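Local coordinates for dual specificity phosphatase 28 (Homo sapiens, PDB 5Y15), which is an atypical dual-specificity protein phosphatase that dephosphorylates a synthetic aryl phosphate in vitro but has almost no detectable activity on phosphotyrosine, at residues Cys135-Met140 / Gln172-Ala177. The protein carries 2 engineered substitutions. Residues are numbered along the deposited sequence; the frame is centred on the assembly and turned at random.
Sequences CTAYLM and QKYEEA
A137 and Y174 make the closest side-chain approach between these two helix segments. A137 CB lies 3.8 Å from Y174 CE2, meeting the ring obliquely. The carbonyl oxygen A137 O lies at the ring edge, in its plane, 3.8 Å from Y174 CE2. M140 also comes to the edge of this ring, with its methyl CE 4.4 Å from Y174 CD2. Its sulfur packs on the next residue instead, with M140 SD 4.1 Å from E175 CB. The M140 and E175 side chains cross at about a right angle. In M140 a bend at chi3 (-78°) brings methyl CE to the tyrosine edge, while SD faces E175 CB. The first torsion of Y174 swings the ring away from its own backbone N and across to the smaller A137. No hydrogen bond joins the two segments; the contact is mainly apolar. The polar ends are held elsewhere: Y174 OH bonds to E104 of helix 100-115, and E175 OE2 accepts from the backbone N of L147, at the start of helix 147-157. The segments run nearly parallel, at 10°, with axes 10.8 Å apart. This is helix-helix packing within the alpha/beta fold of the protein tyrosine phosphatase family, away from the active site. L171 and L178 of helix 165-179 extend the packing around M140, and L171 also touches A137. L103 of helix 100-115 also touches A137. On helix 130-142, C135 and L139 pack on strand 47-50 of the central sheet, so this helix lies between that strand and the C-terminal helix 165-179.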
loop_
_atom_site.group_PDB
_atom_site.type_symbol
_atom_site.label_atom_id
_atom_site.label_comp_id
_atom_site.label_asym_id
_atom_site.label_seq_id
_atom_site.Cartn_x
_atom_site.Cartn_y
_atom_site.Cartn_z
ATOM N N CYS A 135 5.467 5.576 11.114
ATOM C CA CYS A 135 5.352 4.659 12.256
ATOM C C CYS A 135 4.532 5.283 13.382
ATOM O O CYS A 135 3.659 4.632 13.979
ATOM C CB CYS A 135 6.742 4.271 12.765
ATOM S SG CYS A 135 7.507 3.039 11.724
ATOM N N THR A 136 4.790 6.554 13.678
ATOM C CA THR A 136 4.041 7.232 14.722
ATOM C C THR A 136 2.548 7.260 14.408
ATOM O O THR A 136 1.702 6.895 15.252
ATOM C CB THR A 136 4.585 8.646 14.862
ATOM O OG1 THR A 136 5.983 8.564 15.126
ATOM C CG2 THR A 136 3.901 9.390 15.976
ATOM N N ALA A 137 2.203 7.693 13.194
ATOM C CA ALA A 137 0.798 7.747 12.804
ATOM C C ALA A 137 0.155 6.364 12.864
ATOM O O ALA A 137 -1.033 6.228 13.200
ATOM C CB ALA A 137 0.671 8.380 11.412
ATOM N N TYR A 138 0.903 5.326 12.506
ATOM C CA TYR A 138 0.332 3.990 12.558
ATOM C C TYR A 138 -0.004 3.616 13.996
ATOM O O TYR A 138 -1.080 3.064 14.272
ATOM C CB TYR A 138 1.274 2.956 11.933
ATOM C CG TYR A 138 0.775 1.546 12.163
ATOM C CD1 TYR A 138 -0.223 1.004 11.363
ATOM C CD2 TYR A 138 1.242 0.785 13.230
ATOM C CE1 TYR A 138 -0.705 -0.272 11.585
ATOM C CE2 TYR A 138 0.744 -0.495 13.477
ATOM C CZ TYR A 138 -0.228 -1.010 12.658
ATOM O OH TYR A 138 -0.707 -2.277 12.896
ATOM N N LEU A 139 0.904 3.916 14.928
ATOM C CA LEU A 139 0.634 3.584 16.320
ATOM C C LEU A 139 -0.560 4.363 16.856
ATOM O O LEU A 139 -1.349 3.832 17.648
ATOM C CB LEU A 139 1.874 3.835 17.168
ATOM C CG LEU A 139 3.037 2.918 16.798
ATOM C CD1 LEU A 139 4.241 3.313 17.625
ATOM C CD2 LEU A 139 2.642 1.468 17.078
ATOM N N MET A 140 -0.724 5.613 16.423
ATOM C CA MET A 140 -1.876 6.380 16.882
ATOM C C MET A 140 -3.177 5.830 16.317
ATOM O O MET A 140 -4.183 5.745 17.030
ATOM C CB MET A 140 -1.746 7.840 16.460
ATOM C CG MET A 140 -0.976 8.726 17.398
ATOM S SD MET A 140 -0.908 10.376 16.662
ATOM C CE MET A 140 0.311 10.083 15.511
ATOM N N GLN A 172 0.309 16.378 14.696
ATOM C CA GLN A 172 -0.543 17.009 15.695
ATOM C C GLN A 172 -1.966 17.149 15.172
ATOM O O GLN A 172 -2.937 16.843 15.883
ATOM C CB GLN A 172 0.029 18.386 16.034
ATOM C CG GLN A 172 1.237 18.364 16.966
ATOM C CD GLN A 172 1.755 19.759 17.279
ATOM O OE1 GLN A 172 1.539 20.699 16.510
ATOM N NE2 GLN A 172 2.482 19.890 18.384
ATOM N N LYS A 173 -2.105 17.548 13.904
ATOM C CA LYS A 173 -3.431 17.667 13.310
ATOM C C LYS A 173 -4.088 16.301 13.157
ATOM O O LYS A 173 -5.299 16.163 13.348
ATOM C CB LYS A 173 -3.321 18.368 11.953
ATOM C CG LYS A 173 -4.647 18.586 11.224
ATOM C CD LYS A 173 -5.652 19.352 12.111
ATOM C CE LYS A 173 -6.216 20.599 11.424
ATOM N NZ LYS A 173 -6.506 20.365 9.973
ATOM N N TYR A 174 -3.302 15.279 12.814
ATOM C CA TYR A 174 -3.836 13.928 12.695
ATOM C C TYR A 174 -4.359 13.439 14.036
ATOM O O TYR A 174 -5.401 12.775 14.103
ATOM C CB TYR A 174 -2.749 12.997 12.187
ATOM C CG TYR A 174 -3.190 11.626 11.730
ATOM C CD1 TYR A 174 -4.120 11.473 10.711
ATOM C CD2 TYR A 174 -2.623 10.484 12.270
ATOM C CE1 TYR A 174 -4.486 10.214 10.250
ATOM C CE2 TYR A 174 -2.976 9.227 11.814
ATOM C CZ TYR A 174 -3.919 9.095 10.818
ATOM O OH TYR A 174 -4.265 7.843 10.367
ATOM N N GLU A 175 -3.655 13.772 15.121
ATOM C CA GLU A 175 -4.135 13.384 16.437
ATOM C C GLU A 175 -5.460 14.056 16.741
ATOM O O GLU A 175 -6.436 13.388 17.106
ATOM C CB GLU A 175 -3.100 13.726 17.502
ATOM C CG GLU A 175 -3.391 13.057 18.858
ATOM C CD GLU A 175 -2.566 13.645 19.971
ATOM O OE1 GLU A 175 -2.208 14.840 19.889
ATOM O OE2 GLU A 175 -2.229 12.898 20.910
ATOM N N GLU A 176 -5.553 15.367 16.500
ATOM C CA GLU A 176 -6.814 16.011 16.847
ATOM C C GLU A 176 -7.944 15.547 15.931
ATOM O O GLU A 176 -9.112 15.535 16.341
ATOM C CB GLU A 176 -6.654 17.533 16.844
ATOM C CG GLU A 176 -6.807 18.225 15.507
ATOM C CD GLU A 176 -6.614 19.742 15.615
ATOM O OE1 GLU A 176 -7.414 20.405 16.319
ATOM O OE2 GLU A 176 -5.652 20.270 15.004
ATOM N N ALA A 177 -7.619 15.110 14.714
ATOM C CA ALA A 177 -8.633 14.481 13.875
ATOM C C ALA A 177 -9.068 13.136 14.448
ATOM O O ALA A 177 -10.254 12.795 14.412
ATOM C CB ALA A 177 -8.111 14.314 12.450
#